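Local coordinates for CT253 (Chlamydia trachomatis serovar L2, PDB 6UXC), which is of unknown function but is probably made as a signal-bearing lipoprotein precursor, and folds into a mixed beta sheet packed against helices, at residues N149-Y154 with T164-M169; E47-R52 with R175-R180; P112-S117 with Q142-G147; P25-T30 with A97-E102. All coordinates share one frame; numbering follows the deposited sequence.

Contact 1 of 4, residues N149-Y154 with T164-M169; sequences NDYHRY and TPMGLM
Y151 and M166 carry this contact, in which the loop between strand 131-143 and helix 165-184 folds back over the N-terminal end of that helix and its N-cap, T164. The ring of Y151 is covered on one face by the M166 methyl: CE sits 3.8 Å from the ring centroid and only 7° off the normal, a CH-pi contact. SD stands farther off above the same face, which makes this a Met-aromatic pair. A bend at chi3 of M166 (-53°) turns CE over the ring after an otherwise extended chain. On the opposite face the carbonyl carbon of N149 lies toward the rim.

The phenol oxygen is held from two directions. It accepts from the backbone N of M166, with Y151 OH to M166 N at 3.0 Å and 150° at the hydrogen, and so occupies an amide in the first turn of the helix. It donates to N149 OD1 at 2.7 Å, in the carbonyl plane and on a lone pair. Together these two bonds should fix the rotation of the hydroxyl. OD1 of N149 also rests on the pyrrolidine ring of P165, 3.3 Å from its CG.

T164 meets the ring at its edge, OG1 lying 3.3 Å from CE1 of Y151 and near the ring plane. That oxygen is already committed: it accepts the N-cap bond from G167 N and is also hydrogen-bonded to F161 O. The T164 methyl turns toward Y154, CG2 lying 3.7 Å from Y154 CB.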
# COMPACT_ATOMS: atom_id res chain seq x y z
N ASN A 149 -8.70 12.89 18.05
CA ASN A 149 -7.83 11.73 18.05
C ASN A 149 -8.39 10.60 18.91
O ASN A 149 -7.64 9.75 19.40
CB ASN A 149 -6.42 12.12 18.50
CG ASN A 149 -5.77 13.13 17.55
OD1 ASN A 149 -5.44 12.80 16.41
ND2 ASN A 149 -5.55 14.35 18.03
N ASP A 150 -9.71 10.58 19.10
CA ASP A 150 -10.39 9.42 19.68
C ASP A 150 -10.59 8.40 18.57
O ASP A 150 -11.59 8.42 17.85
CB ASP A 150 -11.72 9.83 20.31
CG ASP A 150 -12.35 8.70 21.11
OD1 ASP A 150 -12.07 7.52 20.80
OD2 ASP A 150 -13.15 9.01 22.03
N TYR A 151 -9.60 7.52 18.41
CA TYR A 151 -9.64 6.50 17.36
C TYR A 151 -10.45 5.28 17.76
O TYR A 151 -10.52 4.32 16.98
CB TYR A 151 -8.22 6.13 16.94
CG TYR A 151 -7.59 7.34 16.32
CD1 TYR A 151 -8.09 7.84 15.11
CD2 TYR A 151 -6.58 8.03 16.95
CE1 TYR A 151 -7.57 8.98 14.53
CE2 TYR A 151 -6.05 9.18 16.39
CZ TYR A 151 -6.53 9.64 15.17
OH TYR A 151 -6.02 10.81 14.64
N HIS A 152 -11.07 5.30 18.93
CA HIS A 152 -12.09 4.31 19.23
C HIS A 152 -13.49 4.82 18.88
O HIS A 152 -14.30 4.07 18.32
CB HIS A 152 -11.95 3.87 20.69
CG HIS A 152 -10.62 3.22 20.98
ND1 HIS A 152 -9.47 3.95 21.21
CD2 HIS A 152 -10.26 1.92 21.04
CE1 HIS A 152 -8.46 3.12 21.41
NE2 HIS A 152 -8.91 1.88 21.31
N ARG A 153 -13.78 6.10 19.13
CA ARG A 153 -15.05 6.67 18.68
C ARG A 153 -15.05 6.88 17.16
O ARG A 153 -16.08 6.67 16.50
CB ARG A 153 -15.31 7.99 19.40
CG ARG A 153 -16.68 8.58 19.11
N TYR A 154 -13.92 7.29 16.60
CA TYR A 154 -13.84 7.70 15.20
C TYR A 154 -12.71 6.96 14.50
O TYR A 154 -11.85 7.57 13.85
CB TYR A 154 -13.62 9.21 15.08
CG TYR A 154 -14.56 10.07 15.89
CD1 TYR A 154 -15.92 10.12 15.59
CD2 TYR A 154 -14.09 10.86 16.91
CE1 TYR A 154 -16.78 10.91 16.32
CE2 TYR A 154 -14.95 11.67 17.65
CZ TYR A 154 -16.29 11.69 17.34
OH TYR A 154 -17.15 12.48 18.07
N THR A 164 -10.64 12.78 11.14
CA THR A 164 -9.62 12.79 12.17
C THR A 164 -8.26 13.07 11.56
O THR A 164 -8.08 12.95 10.35
CB THR A 164 -9.57 11.45 12.89
OG1 THR A 164 -9.10 10.46 11.96
CG2 THR A 164 -10.94 11.09 13.44
N PRO A 165 -7.28 13.46 12.38
CA PRO A 165 -5.97 13.76 11.81
C PRO A 165 -5.37 12.55 11.11
O PRO A 165 -4.81 12.66 10.02
CB PRO A 165 -5.15 14.21 13.03
CG PRO A 165 -6.18 14.87 13.90
CD PRO A 165 -7.37 13.94 13.77
N MET A 166 -5.52 11.37 11.71
CA MET A 166 -4.96 10.18 11.07
C MET A 166 -5.68 9.89 9.76
O MET A 166 -5.06 9.49 8.79
CB MET A 166 -5.07 8.98 12.00
CG MET A 166 -4.35 7.76 11.43
SD MET A 166 -4.65 6.25 12.33
CE MET A 166 -4.22 6.71 14.01
N GLY A 167 -7.01 10.04 9.75
CA GLY A 167 -7.78 9.67 8.57
C GLY A 167 -7.54 10.62 7.41
O GLY A 167 -7.45 10.19 6.26
N LEU A 168 -7.41 11.90 7.71
CA LEU A 168 -7.05 12.89 6.69
C LEU A 168 -5.69 12.55 6.08
O LEU A 168 -5.51 12.57 4.86
CB LEU A 168 -7.02 14.28 7.32
CG LEU A 168 -8.37 14.86 7.73
CD1 LEU A 168 -8.24 16.04 8.70
CD2 LEU A 168 -9.11 15.30 6.48
N MET A 169 -4.73 12.24 6.95
CA MET A 169 -3.38 11.89 6.52
C MET A 169 -3.40 10.63 5.66
O MET A 169 -2.83 10.59 4.56
CB MET A 169 -2.49 11.71 7.75
CG MET A 169 -1.02 11.51 7.47
SD MET A 169 -0.59 9.77 7.37
CE MET A 169 -0.71 9.28 9.10

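Contact 2 of 4, residues E47-R52 with R175-R180; sequences EEISRR and REIVAR
Two helices that lie on the same face of the sheet, 41-55 and 165-184, pack together here. Their segments cross at -45°, and the axes come no nearer than 9.8 Å. V178 makes the closest apolar approach from helix 165-184. Its CG2 reaches CB of R52 at 3.6 Å, while CG1, anti to the backbone N (chi1 171°), lies near the carbonyl oxygen of R52. Deeper in the interface, I49 and I177 cross at about a right angle and touch by their delta methyls, CD1 to CD1 at 4.1 Å. I49 CG2 adds a looser approach to V178 CG2.

Beside this apolar layer the R52 side chain runs extended from CG to NE and brings its guanidinium back over its own helix. NH1 bonds to E48 OE1 at 2.8 Å, using the anti lone pair of the carboxylate, and also to the backbone O of E48 at 3.1 Å from above the carbonyl plane. These bonds, both near the guanidinium plane, fix the group's orientation; W156 holds the other carboxylate oxygen of E48. R175, whose side chain is poorly ordered, approaches R52 only loosely, R52 NE lying 4.3 Å from R175 N.

F174, one residue before R175, also packs against E48, I49 and R52. Beneath the helices, I49 settles on M23 and V26 of strand 19-28, whereas I177 lies over V118 and V120 of strand 113-124 and L138 of strand 131-143.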
# COMPACT_ATOMS: atom_id res chain seq x y z
N GLU A 47 -6.68 -2.87 2.48
CA GLU A 47 -8.02 -2.72 1.94
C GLU A 47 -8.17 -1.40 1.19
O GLU A 47 -8.76 -1.35 0.11
CB GLU A 47 -9.05 -2.79 3.06
CG GLU A 47 -10.45 -2.61 2.48
CD GLU A 47 -11.55 -2.89 3.47
OE1 GLU A 47 -12.55 -2.15 3.46
OE2 GLU A 47 -11.39 -3.83 4.27
N GLU A 48 -7.66 -0.31 1.77
CA GLU A 48 -7.88 1.00 1.17
C GLU A 48 -7.11 1.14 -0.14
O GLU A 48 -7.62 1.75 -1.09
CB GLU A 48 -7.49 2.10 2.16
CG GLU A 48 -8.43 2.22 3.37
CD GLU A 48 -9.83 2.70 3.00
OE1 GLU A 48 -9.98 3.40 1.97
OE2 GLU A 48 -10.79 2.39 3.74
N ILE A 49 -5.91 0.59 -0.22
CA ILE A 49 -5.19 0.62 -1.48
C ILE A 49 -5.85 -0.32 -2.47
O ILE A 49 -6.04 0.02 -3.65
CB ILE A 49 -3.70 0.28 -1.29
CG1 ILE A 49 -3.05 1.36 -0.43
CG2 ILE A 49 -3.02 0.16 -2.63
CD1 ILE A 49 -1.73 0.90 0.20
N SER A 50 -6.26 -1.50 -2.01
CA SER A 50 -6.93 -2.43 -2.91
C SER A 50 -8.21 -1.83 -3.47
O SER A 50 -8.47 -1.93 -4.67
CB SER A 50 -7.21 -3.76 -2.19
OG SER A 50 -7.99 -4.65 -3.03
N ARG A 51 -9.02 -1.18 -2.63
CA ARG A 51 -10.24 -0.58 -3.13
C ARG A 51 -9.94 0.45 -4.22
O ARG A 51 -10.69 0.59 -5.20
CB ARG A 51 -11.04 0.08 -2.00
CG ARG A 51 -11.80 -0.89 -1.13
CD ARG A 51 -12.50 -0.17 0.02
NE ARG A 51 -13.20 -1.09 0.89
CZ ARG A 51 -14.45 -1.50 0.70
NH1 ARG A 51 -15.15 -1.09 -0.35
NH2 ARG A 51 -15.01 -2.33 1.56
N ARG A 52 -8.87 1.21 -4.06
CA ARG A 52 -8.54 2.25 -5.04
C ARG A 52 -7.94 1.69 -6.32
O ARG A 52 -8.13 2.28 -7.39
CB ARG A 52 -7.60 3.26 -4.39
CG ARG A 52 -8.32 4.18 -3.40
CD ARG A 52 -7.33 5.07 -2.64
NE ARG A 52 -8.02 6.05 -1.80
CZ ARG A 52 -8.56 5.78 -0.62
NH1 ARG A 52 -8.50 4.54 -0.11
NH2 ARG A 52 -9.17 6.74 0.06
N ARG A 175 -4.25 8.17 -1.78
CA ARG A 175 -4.43 8.78 -3.09
C ARG A 175 -3.11 8.89 -3.84
O ARG A 175 -3.03 8.57 -5.03
CB ARG A 175 -5.06 10.15 -2.95
CG ARG A 175 -6.51 10.15 -2.55
CD ARG A 175 -6.92 11.59 -2.35
NE ARG A 175 -8.28 11.75 -1.86
CZ ARG A 175 -8.65 12.67 -0.97
NH1 ARG A 175 -7.75 13.50 -0.44
NH2 ARG A 175 -9.91 12.74 -0.59
N GLU A 176 -2.04 9.30 -3.13
CA GLU A 176 -0.75 9.46 -3.79
C GLU A 176 -0.16 8.12 -4.19
O GLU A 176 0.46 8.00 -5.26
CB GLU A 176 0.26 10.19 -2.89
CG GLU A 176 1.58 10.50 -3.64
CD GLU A 176 2.57 11.39 -2.87
OE1 GLU A 176 3.16 12.29 -3.51
OE2 GLU A 176 2.78 11.19 -1.67
N ILE A 177 -0.32 7.10 -3.34
CA ILE A 177 0.22 5.79 -3.66
C ILE A 177 -0.37 5.30 -4.98
O ILE A 177 0.34 4.85 -5.88
CB ILE A 177 -0.06 4.80 -2.51
CG1 ILE A 177 0.83 5.11 -1.29
CG2 ILE A 177 0.15 3.40 -2.99
CD1 ILE A 177 0.35 4.41 -0.03
N VAL A 178 -1.69 5.38 -5.10
CA VAL A 178 -2.32 4.83 -6.29
C VAL A 178 -2.03 5.69 -7.51
O VAL A 178 -1.84 5.15 -8.60
CB VAL A 178 -3.83 4.64 -6.06
CG1 VAL A 178 -4.52 4.28 -7.35
CG2 VAL A 178 -4.06 3.54 -5.04
N ALA A 179 -1.92 7.01 -7.35
CA ALA A 179 -1.58 7.85 -8.49
C ALA A 179 -0.21 7.50 -9.05
O ALA A 179 -0.02 7.46 -10.27
CB ALA A 179 -1.62 9.34 -8.10
N ARG A 180 0.76 7.23 -8.15
CA ARG A 180 2.10 6.85 -8.58
C ARG A 180 2.10 5.48 -9.24
O ARG A 180 2.75 5.29 -10.28
CB ARG A 180 3.05 6.84 -7.39
CG ARG A 180 3.29 8.23 -6.82
CD ARG A 180 4.05 9.11 -7.81
NE ARG A 180 5.05 9.89 -7.10
CZ ARG A 180 4.79 11.04 -6.47
NH1 ARG A 180 3.57 11.56 -6.49
NH2 ARG A 180 5.77 11.67 -5.84

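Contact 3 of 4, residues P112-S117 with Q142-G147; sequences PSISAS and QSLASG
L144 lies across the start of strand 113-124, and each of its side-chain atoms has a neighbour there. CB is 3.7 Å from P112 O. The next atom, L144 CG, anti to that residue's own carbonyl carbon (chi1 -72°), comes 3.8 Å from S113 C. The branches then part: CD1 passes over the backbone of S113 toward P112 CB, and CD2 reaches I114 CB at 3.8 Å, the two side chains crossing at about a right angle.

The backbone beneath closes the open end of an antiparallel beta hairpin formed by strands 113-124 and 131-143. I114 and Q142 are a hydrogen-bonded pair, exchanging I114 N to Q142 O and Q142 N to I114 O, both 2.9 Å. S113 and S143 form the adjacent non-hydrogen-bonded pair, with side chains that diverge. Past S143 the chain leaves the strand with helical backbone angles, yet L144 N still gives P112 O a nearly linear bond of 3.0 Å, 176° at the hydrogen.

P112 O takes a second donor, a water that also lies within bonding distance of S143 OG. Inside the turn, S143 O accepts from both N and OG of S146, which approach from the same face of its carbonyl plane. Q142 NE2 donates to that same S146 OG at 3.0 Å, while OE1 of the amide is bonded to R172 on helix 165-184.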
# COMPACT_ATOMS: atom_id res chain seq x y z
N PRO A 112 2.58 19.54 16.77
CA PRO A 112 2.66 18.07 16.75
C PRO A 112 1.71 17.44 15.74
O PRO A 112 0.59 17.91 15.52
CB PRO A 112 2.29 17.68 18.18
CG PRO A 112 2.71 18.87 19.00
CD PRO A 112 2.46 20.07 18.13
N SER A 113 2.17 16.37 15.12
CA SER A 113 1.46 15.81 13.99
C SER A 113 1.54 14.30 14.06
O SER A 113 2.32 13.72 14.82
CB SER A 113 2.04 16.30 12.67
OG SER A 113 3.42 15.98 12.60
N ILE A 114 0.71 13.67 13.24
CA ILE A 114 0.79 12.25 13.00
C ILE A 114 1.18 12.06 11.54
O ILE A 114 0.68 12.76 10.66
CB ILE A 114 -0.53 11.53 13.34
CG1 ILE A 114 -0.37 10.02 13.16
CG2 ILE A 114 -1.69 12.05 12.49
CD1 ILE A 114 -1.48 9.24 13.75
N SER A 115 2.12 11.16 11.30
CA SER A 115 2.65 10.98 9.95
C SER A 115 2.86 9.51 9.69
O SER A 115 3.02 8.70 10.61
CB SER A 115 3.98 11.73 9.77
OG SER A 115 4.96 11.18 10.64
N ALA A 116 2.90 9.17 8.40
CA ALA A 116 3.19 7.82 7.97
C ALA A 116 4.04 7.87 6.71
O ALA A 116 3.98 8.82 5.93
CB ALA A 116 1.93 7.00 7.70
N SER A 117 4.84 6.83 6.53
CA SER A 117 5.79 6.74 5.44
C SER A 117 5.65 5.36 4.83
O SER A 117 5.65 4.36 5.57
CB SER A 117 7.22 6.98 5.95
OG SER A 117 8.17 6.88 4.91
N GLN A 142 -0.12 15.19 9.23
CA GLN A 142 -1.32 15.95 9.58
C GLN A 142 -1.23 16.42 11.03
O GLN A 142 -0.86 15.66 11.93
CB GLN A 142 -2.58 15.10 9.38
CG GLN A 142 -3.89 15.86 9.47
CD GLN A 142 -4.02 16.91 8.40
OE1 GLN A 142 -3.50 16.73 7.31
NE2 GLN A 142 -4.69 18.01 8.71
N SER A 143 -1.60 17.68 11.25
CA SER A 143 -1.58 18.25 12.59
C SER A 143 -2.58 17.52 13.48
O SER A 143 -3.72 17.29 13.09
CB SER A 143 -1.90 19.74 12.53
OG SER A 143 -2.11 20.28 13.82
N LEU A 144 -2.14 17.16 14.69
CA LEU A 144 -3.01 16.46 15.63
C LEU A 144 -4.14 17.35 16.14
O LEU A 144 -5.13 16.83 16.67
CB LEU A 144 -2.21 15.94 16.83
CG LEU A 144 -1.29 14.75 16.54
CD1 LEU A 144 -0.46 14.47 17.78
CD2 LEU A 144 -2.06 13.51 16.14
N ALA A 145 -4.04 18.66 15.96
CA ALA A 145 -5.11 19.55 16.36
C ALA A 145 -6.23 19.64 15.32
O ALA A 145 -7.28 20.21 15.63
CB ALA A 145 -4.56 20.96 16.61
N SER A 146 -6.02 19.06 14.13
CA SER A 146 -6.97 19.19 13.03
C SER A 146 -8.31 18.51 13.29
O SER A 146 -9.27 18.76 12.57
CB SER A 146 -6.37 18.59 11.75
OG SER A 146 -5.10 19.15 11.47
N GLY A 147 -8.38 17.61 14.26
CA GLY A 147 -9.63 16.91 14.49
C GLY A 147 -9.49 16.09 15.76
O GLY A 147 -8.52 16.25 16.50
O HOH W 1 -1.07 19.77 16.45

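Contact 4 of 4, residues P25-T30 with A97-E102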
# COMPACT_ATOMS: atom_id res chain seq x y z
N PRO A 25 -0.46 -8.15 0.08
CA PRO A 25 -0.78 -7.59 1.39
C PRO A 25 0.29 -6.59 1.80
O PRO A 25 1.49 -6.82 1.63
CB PRO A 25 -0.79 -8.81 2.31
CG PRO A 25 -1.10 -9.97 1.39
CD PRO A 25 -0.43 -9.63 0.09
N VAL A 26 -0.16 -5.49 2.40
CA VAL A 26 0.79 -4.49 2.85
C VAL A 26 1.70 -5.06 3.94
O VAL A 26 1.27 -5.73 4.89
CB VAL A 26 0.01 -3.24 3.31
CG1 VAL A 26 0.96 -2.25 4.07
CG2 VAL A 26 -0.68 -2.57 2.10
N PHE A 27 2.98 -4.77 3.79
CA PHE A 27 4.03 -5.25 4.67
C PHE A 27 4.29 -4.21 5.75
O PHE A 27 4.37 -3.01 5.46
CB PHE A 27 5.29 -5.49 3.83
CG PHE A 27 6.37 -6.25 4.49
CD1 PHE A 27 6.16 -7.54 4.96
CD2 PHE A 27 7.65 -5.72 4.59
CE1 PHE A 27 7.20 -8.28 5.54
CE2 PHE A 27 8.70 -6.44 5.15
CZ PHE A 27 8.46 -7.72 5.63
N TYR A 28 4.41 -4.66 7.00
CA TYR A 28 4.65 -3.72 8.11
C TYR A 28 5.42 -4.45 9.21
O TYR A 28 4.87 -5.34 9.87
CB TYR A 28 3.31 -3.18 8.64
CG TYR A 28 3.36 -2.12 9.70
CD1 TYR A 28 4.45 -1.30 9.85
CD2 TYR A 28 2.29 -1.95 10.56
CE1 TYR A 28 4.49 -0.32 10.85
CE2 TYR A 28 2.32 -0.99 11.54
CZ TYR A 28 3.40 -0.18 11.68
OH TYR A 28 3.38 0.76 12.69
N ARG A 29 6.69 -4.08 9.39
CA ARG A 29 7.53 -4.66 10.43
C ARG A 29 7.46 -3.78 11.68
O ARG A 29 7.75 -2.58 11.62
CB ARG A 29 8.97 -4.77 9.94
CG ARG A 29 9.15 -5.70 8.80
CD ARG A 29 10.57 -5.60 8.25
NE ARG A 29 10.77 -4.35 7.51
CZ ARG A 29 11.70 -3.42 7.78
NH1 ARG A 29 12.55 -3.55 8.80
NH2 ARG A 29 11.76 -2.33 7.01
N THR A 30 7.07 -4.38 12.79
CA THR A 30 7.01 -3.67 14.06
C THR A 30 7.96 -4.31 15.05
O THR A 30 8.10 -5.53 15.07
CB THR A 30 5.60 -3.69 14.64
OG1 THR A 30 5.13 -5.04 14.68
CG2 THR A 30 4.67 -2.84 13.80
N ALA A 97 3.77 -3.71 -4.38
CA ALA A 97 4.32 -4.11 -3.09
C ALA A 97 4.54 -2.85 -2.26
O ALA A 97 5.52 -2.13 -2.44
CB ALA A 97 5.64 -4.88 -3.28
N ALA A 98 3.61 -2.58 -1.34
CA ALA A 98 3.67 -1.40 -0.49
C ALA A 98 4.01 -1.81 0.94
O ALA A 98 3.36 -2.71 1.50
CB ALA A 98 2.35 -0.64 -0.52
N GLU A 99 5.01 -1.16 1.52
CA GLU A 99 5.45 -1.40 2.89
C GLU A 99 5.26 -0.15 3.73
O GLU A 99 5.76 0.92 3.36
CB GLU A 99 6.93 -1.78 2.94
CG GLU A 99 7.44 -2.01 4.34
CD GLU A 99 8.88 -2.49 4.42
OE1 GLU A 99 9.56 -2.64 3.38
OE2 GLU A 99 9.33 -2.72 5.56
N ILE A 100 4.56 -0.28 4.85
CA ILE A 100 4.51 0.80 5.83
C ILE A 100 5.85 0.82 6.55
O ILE A 100 6.21 -0.14 7.24
CB ILE A 100 3.38 0.59 6.84
CG1 ILE A 100 2.00 0.60 6.17
CG2 ILE A 100 3.41 1.70 7.92
CD1 ILE A 100 0.90 0.11 7.13
N LEU A 101 6.58 1.93 6.41
CA LEU A 101 7.84 2.00 7.13
C LEU A 101 7.64 2.45 8.57
O LEU A 101 8.32 1.96 9.50
CB LEU A 101 8.80 2.94 6.39
CG LEU A 101 9.15 2.58 4.94
CD1 LEU A 101 10.08 3.64 4.36
CD2 LEU A 101 9.80 1.20 4.85
N GLU A 102 6.72 3.40 8.79
CA GLU A 102 6.41 3.86 10.13
C GLU A 102 5.12 4.67 10.09
O GLU A 102 4.75 5.23 9.06
CB GLU A 102 7.55 4.70 10.71
CG GLU A 102 7.57 6.14 10.22
CD GLU A 102 8.71 6.97 10.80
OE1 GLU A 102 9.41 6.51 11.72
OE2 GLU A 102 8.90 8.10 10.31
O HOH W 2 8.07 -1.99 7.88
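R29 grips E99 side-on, bringing NE and NH2 to a single carboxylate oxygen, OE2, each at 2.9 Å. The bend at chi3 of R29 (-73°) folds the guanidinium back to this spot, where its plane stands 74° from that of the carboxylate. A third donor, a water, also bonds to OE2; the same water donates to I100 O and accepts from R29 N, so it bridges the two segments. E99 OE1 has a long, weak ion pair with R119.

Strand 19-28 runs parallel to 94-105, the central strand of the mixed sheet, but near the end of 19-28 the pairing is weak and rests on F27 beside E99. Both backbone bonds run through F27: its N donates to A98 O at 3.1 Å, and its O accepts from I100 N at 2.8 Å. V26 N, one residue earlier, is taken by S46 OG.

F27 and E99 share one face, side by side, with the carboxylate at the ring edge and F75 stacked on the ring. On the other face I100 CG2 lies over the Y28 ring, 4.0 Å from its centroid, and I100 CG1 touches V26 CG1 at 3.7 Å.

Helix 165-184 and the sheet it packs on link the contacts, with helix 41-55 entering at contact 2. Contacts 1 and 3 adjoin, their centres about 10 Å apart: N149 ND2 probably bonds to L144 O at 2.9 Å, and P165 packs on Q142 and S143. Contacts 3 and 4 meet through adjacent strands, where S117 O takes L101 N at 2.7 Å, S117 N gives to E102 O, and L101 with E102 opposite S117 makes a classic beta bulge. Contact 2 touches contact 4 through I49 CD1 and V26 CG2; its centre is about 19 Å from that of contact 1. The sodium ion, held by L53, H54, S56 and L59 at and beyond the end of helix 41-55, is about 8 Å from the V178 side chain.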